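Local coordinates for GTPase-activating protein GYP1 (Saccharomyces cerevisiae, PDB 1FKM), which stimulates GTP hydrolysis by Ypt/Rab GTPases such as Ypt1 and Ypt7, supplying arginine and glutamine fingers in trans through its TBC domain, at residues 41-49 / 251-262. Numbering follows the deposited sequence.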
ATOM      1  N   VAL A  41     -13.847   4.221   4.464  1.00 21.02           N
ATOM      2  CA  VAL A  41     -14.053   5.664   4.518  1.00 20.24           C
ATOM      3  C   VAL A  41     -12.820   6.444   4.972  1.00 18.87           C
ATOM      4  O   VAL A  41     -12.418   7.410   4.322  1.00 19.30           O
ATOM      5  CB  VAL A  41     -15.228   6.017   5.447  1.00 24.99           C
ATOM      6  CG1 VAL A  41     -15.289   7.522   5.667  1.00 27.31           C
ATOM      7  CG2 VAL A  41     -16.531   5.535   4.825  1.00 30.36           C
ATOM      8  N   VAL A  42     -12.212   6.018   6.073  1.00 16.21           N
ATOM      9  CA  VAL A  42     -11.050   6.721   6.607  1.00 16.53           C
ATOM     10  C   VAL A  42      -9.855   6.722   5.665  1.00 14.97           C
ATOM     11  O   VAL A  42      -9.177   7.736   5.539  1.00 15.68           O
ATOM     12  CB  VAL A  42     -10.635   6.151   7.987  1.00 17.23           C
ATOM     13  CG1 VAL A  42      -9.413   6.898   8.516  1.00 17.14           C
ATOM     14  CG2 VAL A  42     -11.796   6.296   8.971  1.00 17.20           C
ATOM     15  N   TRP A  43      -9.583   5.598   5.004  1.00 17.77           N
ATOM     16  CA  TRP A  43      -8.470   5.560   4.064  1.00 18.00           C
ATOM     17  C   TRP A  43      -8.708   6.549   2.915  1.00 17.93           C
ATOM     18  O   TRP A  43      -7.789   7.243   2.480  1.00 18.54           O
ATOM     19  CB  TRP A  43      -8.290   4.151   3.497  1.00 18.70           C
ATOM     20  CG  TRP A  43      -7.456   3.248   4.352  1.00 19.07           C
ATOM     21  CD1 TRP A  43      -7.300   3.305   5.717  1.00 19.15           C
ATOM     22  CD2 TRP A  43      -6.707   2.108   3.910  1.00 19.58           C
ATOM     23  NE1 TRP A  43      -6.500   2.263   6.144  1.00 21.50           N
ATOM     24  CE2 TRP A  43      -6.124   1.516   5.057  1.00 19.94           C
ATOM     25  CE3 TRP A  43      -6.472   1.529   2.654  1.00 18.43           C
ATOM     26  CZ2 TRP A  43      -5.326   0.374   4.985  1.00 19.23           C
ATOM     27  CZ3 TRP A  43      -5.673   0.385   2.583  1.00 18.97           C
ATOM     28  CH2 TRP A  43      -5.112  -0.175   3.740  1.00 19.26           C
ATOM     29  N   LYS A  44      -9.938   6.608   2.420  1.00 15.84           N
ATOM     30  CA  LYS A  44     -10.254   7.522   1.322  1.00 16.23           C
ATOM     31  C   LYS A  44     -10.124   8.977   1.762  1.00 17.52           C
ATOM     32  O   LYS A  44      -9.698   9.832   0.982  1.00 17.72           O
ATOM     33  CB  LYS A  44     -11.654   7.240   0.785  1.00 14.68           C
ATOM     34  CG  LYS A  44     -11.777   5.852   0.154  1.00 15.79           C
ATOM     35  CD  LYS A  44     -13.199   5.550  -0.296  1.00 18.39           C
ATOM     36  CE  LYS A  44     -13.345   4.078  -0.698  1.00 21.35           C
ATOM     37  NZ  LYS A  44     -14.755   3.724  -1.030  1.00 24.13           N
ATOM     38  N   LEU A  45     -10.469   9.259   3.015  1.00 19.36           N
ATOM     39  CA  LEU A  45     -10.352  10.622   3.533  1.00 20.14           C
ATOM     40  C   LEU A  45      -8.884  10.998   3.741  1.00 20.29           C
ATOM     41  O   LEU A  45      -8.452  12.079   3.352  1.00 20.49           O
ATOM     42  CB  LEU A  45     -11.105  10.764   4.863  1.00 21.56           C
ATOM     43  CG  LEU A  45     -12.638  10.787   4.821  1.00 22.87           C
ATOM     44  CD1 LEU A  45     -13.197  10.599   6.228  1.00 20.80           C
ATOM     45  CD2 LEU A  45     -13.110  12.112   4.217  1.00 23.24           C
ATOM     46  N   LEU A  46      -8.109  10.095   4.337  1.00 18.44           N
ATOM     47  CA  LEU A  46      -6.703  10.385   4.606  1.00 20.21           C
ATOM     48  C   LEU A  46      -5.830  10.544   3.367  1.00 21.31           C
ATOM     49  O   LEU A  46      -4.900  11.349   3.361  1.00 22.14           O
ATOM     50  CB  LEU A  46      -6.104   9.303   5.511  1.00 20.65           C
ATOM     51  CG  LEU A  46      -6.680   9.232   6.929  1.00 21.23           C
ATOM     52  CD1 LEU A  46      -6.095   8.024   7.665  1.00 24.17           C
ATOM     53  CD2 LEU A  46      -6.366  10.531   7.673  1.00 24.24           C
ATOM     54  N   ILE A  47      -6.123   9.785   2.318  1.00 22.69           N
ATOM     55  CA  ILE A  47      -5.318   9.862   1.105  1.00 24.05           C
ATOM     56  C   ILE A  47      -5.711  11.047   0.216  1.00 24.93           C
ATOM     57  O   ILE A  47      -5.066  11.315  -0.803  1.00 26.87           O
ATOM     58  CB  ILE A  47      -5.397   8.531   0.306  1.00 26.44           C
ATOM     59  CG1 ILE A  47      -4.186   8.421  -0.625  1.00 28.20           C
ATOM     60  CG2 ILE A  47      -6.705   8.453  -0.481  1.00 26.19           C
ATOM     61  CD1 ILE A  47      -4.070   7.086  -1.314  1.00 32.05           C
ATOM     62  N   GLY A  48      -6.760  11.756   0.611  1.00 23.29           N
ATOM     63  CA  GLY A  48      -7.199  12.921  -0.144  1.00 25.87           C
ATOM     64  C   GLY A  48      -8.142  12.646  -1.298  1.00 26.34           C
ATOM     65  O   GLY A  48      -8.219  13.429  -2.245  1.00 27.43           O
ATOM     66  N   TYR A  49      -8.865  11.533  -1.232  1.00 22.02           N
ATOM     67  CA  TYR A  49      -9.795  11.187  -2.293  1.00 23.65           C
ATOM     68  C   TYR A  49     -11.177  11.701  -1.919  1.00 24.21           C
ATOM     69  O   TYR A  49     -11.722  12.579  -2.582  1.00 26.35           O
ATOM     70  CB  TYR A  49      -9.819   9.665  -2.495  1.00 21.71           C
ATOM     71  CG  TYR A  49     -10.837   9.178  -3.505  1.00 21.58           C
ATOM     72  CD1 TYR A  49     -10.840   9.654  -4.815  1.00 20.93           C
ATOM     73  CD2 TYR A  49     -11.768   8.193  -3.159  1.00 20.60           C
ATOM     74  CE1 TYR A  49     -11.742   9.151  -5.762  1.00 21.85           C
ATOM     75  CE2 TYR A  49     -12.667   7.686  -4.095  1.00 20.71           C
ATOM     76  CZ  TYR A  49     -12.646   8.167  -5.390  1.00 22.56           C
ATOM     77  OH  TYR A  49     -13.517   7.634  -6.314  1.00 21.78           O
ATOM     78  N   ILE A 251      -2.049  -4.151   5.954  1.00 19.71           N
ATOM     79  CA  ILE A 251      -3.222  -3.292   6.105  1.00 19.49           C
ATOM     80  C   ILE A 251      -3.093  -2.393   7.332  1.00 18.89           C
ATOM     81  O   ILE A 251      -3.327  -1.184   7.259  1.00 17.08           O
ATOM     82  CB  ILE A 251      -4.523  -4.133   6.218  1.00 27.25           C
ATOM     83  CG1 ILE A 251      -4.719  -4.967   4.948  1.00 28.77           C
ATOM     84  CG2 ILE A 251      -5.723  -3.222   6.440  1.00 27.96           C
ATOM     85  CD1 ILE A 251      -4.751  -4.152   3.683  1.00 29.00           C
ATOM     86  N   ARG A 252      -2.712  -2.982   8.459  1.00 17.03           N
ATOM     87  CA  ARG A 252      -2.548  -2.219   9.691  1.00 16.89           C
ATOM     88  C   ARG A 252      -1.459  -1.163   9.539  1.00 17.73           C
ATOM     89  O   ARG A 252      -1.610  -0.034  10.003  1.00 17.86           O
ATOM     90  CB  ARG A 252      -2.218  -3.154  10.856  1.00 19.31           C
ATOM     91  CG  ARG A 252      -1.820  -2.431  12.135  1.00 20.32           C
ATOM     92  CD  ARG A 252      -2.921  -1.526  12.679  1.00 20.20           C
ATOM     93  NE  ARG A 252      -2.440  -0.815  13.862  1.00 21.68           N
ATOM     94  CZ  ARG A 252      -1.659   0.258  13.823  1.00 23.11           C
ATOM     95  NH1 ARG A 252      -1.280   0.766  12.656  1.00 23.81           N
ATOM     96  NH2 ARG A 252      -1.220   0.799  14.951  1.00 25.28           N
HETATM   97  N   MSE A 253      -0.361  -1.529   8.893  1.00 18.97           N
HETATM   98  CA  MSE A 253       0.737  -0.587   8.665  1.00 21.80           C
HETATM   99  C   MSE A 253       0.256   0.616   7.868  1.00 19.67           C
HETATM  100  O   MSE A 253       0.641   1.760   8.145  1.00 17.65           O
HETATM  101  CB  MSE A 253       1.860  -1.245   7.866  1.00 24.79           C
HETATM  102  CG  MSE A 253       2.626  -2.318   8.587  1.00 35.46           C
HETATM  103 SE   MSE A 253       3.958  -3.063   7.401  1.00 45.03          SE
HETATM  104  CE  MSE A 253       4.979  -1.455   7.070  1.00 32.60           C
ATOM    105  N   TRP A 254      -0.566   0.356   6.857  1.00 18.69           N
ATOM    106  CA  TRP A 254      -1.075   1.444   6.025  1.00 18.82           C
ATOM    107  C   TRP A 254      -1.938   2.457   6.775  1.00 17.54           C
ATOM    108  O   TRP A 254      -2.014   3.614   6.365  1.00 18.81           O
ATOM    109  CB  TRP A 254      -1.801   0.876   4.798  1.00 20.62           C
ATOM    110  CG  TRP A 254      -0.818   0.432   3.736  1.00 25.34           C
ATOM    111  CD1 TRP A 254       0.414  -0.127   3.945  1.00 28.62           C
ATOM    112  CD2 TRP A 254      -0.987   0.498   2.313  1.00 27.56           C
ATOM    113  NE1 TRP A 254       1.021  -0.410   2.745  1.00 28.83           N
ATOM    114  CE2 TRP A 254       0.183  -0.038   1.727  1.00 28.72           C
ATOM    115  CE3 TRP A 254      -2.013   0.958   1.475  1.00 28.02           C
ATOM    116  CZ2 TRP A 254       0.357  -0.127   0.338  1.00 30.92           C
ATOM    117  CZ3 TRP A 254      -1.838   0.870   0.092  1.00 30.35           C
ATOM    118  CH2 TRP A 254      -0.661   0.331  -0.457  1.00 29.26           C
ATOM    119  N   ASP A 255      -2.581   2.046   7.867  1.00 18.78           N
ATOM    120  CA  ASP A 255      -3.380   2.997   8.652  1.00 18.57           C
ATOM    121  C   ASP A 255      -2.416   4.101   9.087  1.00 17.96           C
ATOM    122  O   ASP A 255      -2.732   5.296   9.032  1.00 17.88           O
ATOM    123  CB  ASP A 255      -3.943   2.381   9.944  1.00 18.74           C
ATOM    124  CG  ASP A 255      -4.972   1.294   9.709  1.00 20.09           C
ATOM    125  OD1 ASP A 255      -5.562   1.209   8.613  1.00 19.20           O
ATOM    126  OD2 ASP A 255      -5.203   0.519  10.667  1.00 19.30           O
ATOM    127  N   THR A 256      -1.240   3.680   9.541  1.00 17.91           N
ATOM    128  CA  THR A 256      -0.227   4.611  10.014  1.00 17.61           C
ATOM    129  C   THR A 256       0.465   5.359   8.882  1.00 18.04           C
ATOM    130  O   THR A 256       0.701   6.564   8.994  1.00 19.30           O
ATOM    131  CB  THR A 256       0.823   3.894  10.890  1.00 20.19           C
ATOM    132  OG1 THR A 256       0.168   3.311  12.021  1.00 19.22           O
ATOM    133  CG2 THR A 256       1.886   4.886  11.388  1.00 19.51           C
ATOM    134  N   TYR A 257       0.795   4.661   7.795  1.00 17.21           N
ATOM    135  CA  TYR A 257       1.424   5.334   6.669  1.00 18.50           C
ATOM    136  C   TYR A 257       0.515   6.444   6.144  1.00 19.18           C
ATOM    137  O   TYR A 257       0.973   7.557   5.897  1.00 19.26           O
ATOM    138  CB  TYR A 257       1.714   4.350   5.537  1.00 21.29           C
ATOM    139  CG  TYR A 257       3.060   3.673   5.636  1.00 25.63           C
ATOM    140  CD1 TYR A 257       3.438   2.983   6.787  1.00 27.25           C
ATOM    141  CD2 TYR A 257       3.945   3.688   4.557  1.00 29.41           C
ATOM    142  CE1 TYR A 257       4.667   2.320   6.858  1.00 28.90           C
ATOM    143  CE2 TYR A 257       5.170   3.031   4.617  1.00 28.94           C
ATOM    144  CZ  TYR A 257       5.524   2.348   5.766  1.00 29.02           C
ATOM    145  OH  TYR A 257       6.723   1.673   5.807  1.00 31.64           O
ATOM    146  N   LEU A 258      -0.771   6.142   5.979  1.00 19.49           N
ATOM    147  CA  LEU A 258      -1.716   7.137   5.471  1.00 20.46           C
ATOM    148  C   LEU A 258      -1.944   8.283   6.460  1.00 21.39           C
ATOM    149  O   LEU A 258      -2.158   9.425   6.054  1.00 21.80           O
ATOM    150  CB  LEU A 258      -3.059   6.468   5.121  1.00 20.34           C
ATOM    151  CG  LEU A 258      -3.028   5.456   3.964  1.00 21.15           C
ATOM    152  CD1 LEU A 258      -4.384   4.777   3.829  1.00 21.16           C
ATOM    153  CD2 LEU A 258      -2.663   6.158   2.669  1.00 22.79           C
ATOM    154  N   SER A 259      -1.904   7.980   7.755  1.00 19.95           N
ATOM    155  CA  SER A 259      -2.097   9.011   8.777  1.00 22.10           C
ATOM    156  C   SER A 259      -0.867   9.909   8.856  1.00 24.14           C
ATOM    157  O   SER A 259      -0.984  11.128   8.976  1.00 24.67           O
ATOM    158  CB  SER A 259      -2.328   8.381  10.157  1.00 23.14           C
ATOM    159  OG  SER A 259      -3.496   7.580  10.194  1.00 24.54           O
ATOM    160  N   GLU A 260       0.308   9.292   8.792  1.00 22.14           N
ATOM    161  CA  GLU A 260       1.580  10.016   8.878  1.00 25.18           C
ATOM    162  C   GLU A 260       1.860  10.905   7.671  1.00 26.49           C
ATOM    163  O   GLU A 260       2.389  12.005   7.815  1.00 26.42           O
ATOM    164  CB  GLU A 260       2.726   9.012   9.061  1.00 29.29           C
ATOM    165  CG  GLU A 260       4.144   9.596   9.078  1.00 30.62           C
ATOM    166  CD  GLU A 260       4.371  10.602  10.192  1.00 31.85           C
ATOM    167  OE1 GLU A 260       3.648  10.549  11.212  1.00 31.73           O
ATOM    168  OE2 GLU A 260       5.290  11.439  10.056  1.00 31.73           O
ATOM    169  N   THR A 261       1.496  10.436   6.482  1.00 27.05           N
ATOM    170  CA  THR A 261       1.743  11.197   5.266  1.00 31.62           C
ATOM    171  C   THR A 261       0.549  12.029   4.814  1.00 34.55           C
ATOM    172  O   THR A 261       0.641  12.775   3.839  1.00 37.55           O
ATOM    173  CB  THR A 261       2.154  10.260   4.116  1.00 39.54           C
ATOM    174  OG1 THR A 261       1.098   9.329   3.855  1.00 39.58           O
ATOM    175  CG2 THR A 261       3.406   9.494   4.487  1.00 38.56           C
ATOM    176  N   SER A 262      -0.567  11.908   5.522  1.00 39.71           N
ATOM    177  CA  SER A 262      -1.769  12.657   5.170  1.00 41.65           C
ATOM    178  C   SER A 262      -1.491  14.155   5.128  1.00 43.04           C
ATOM    179  O   SER A 262      -0.864  14.705   6.033  1.00 42.98           O
ATOM    180  CB  SER A 262      -2.882  12.375   6.179  1.00 41.61           C
ATOM    181  OG  SER A 262      -4.066  13.070   5.830  1.00 44.69           O
TER
HETATM  182  O   HOH W   1      -2.054  10.211   3.384  1.00 35.35           O
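With CG anti to its carbonyl carbon (chi1 -85°), Trp43 sends its indole across to helix 247-261, where it meets the carboxylate of Asp255, whose CG likewise lies anti to the carbonyl carbon and beside the backbone N. NE1 of Trp43 donates to OD1 of Asp255 over 2.8 Å, nearly straight at 161° and within the ring plane. The same OD1 takes a salt bridge from Arg39, while Ile34 N hydrogen-bonds to OD2, so three donors hold the carboxylate. Over one indole face lies CD1 of Leu258, 3.5 Å from the centroid of the five-membered ring, a CH-pi contact. The far rim of the ring reaches CB of Trp254, 3.6 Å from Trp43 CZ2, and the side chain of Ile251, completing a knob-into-hole fit. Replacing Trp43 by an alanine would probably leave a gap beside Leu258 and Trp254 and Asp255 OD1 without the indole N-H, though still with Arg39. Farther along, Leu46 CB packs on Leu258, and Leu46 O accepts from Ser262 OG (3.1 Å) on an in-plane lone pair. A water also donates to Leu46 O and Leu258 O, bridging the backbones. The axes of 41-46 and 251-261, 9.7 Å apart at 30°, join sequence-distant parts of the all-helical Rab-GAP TBC domain.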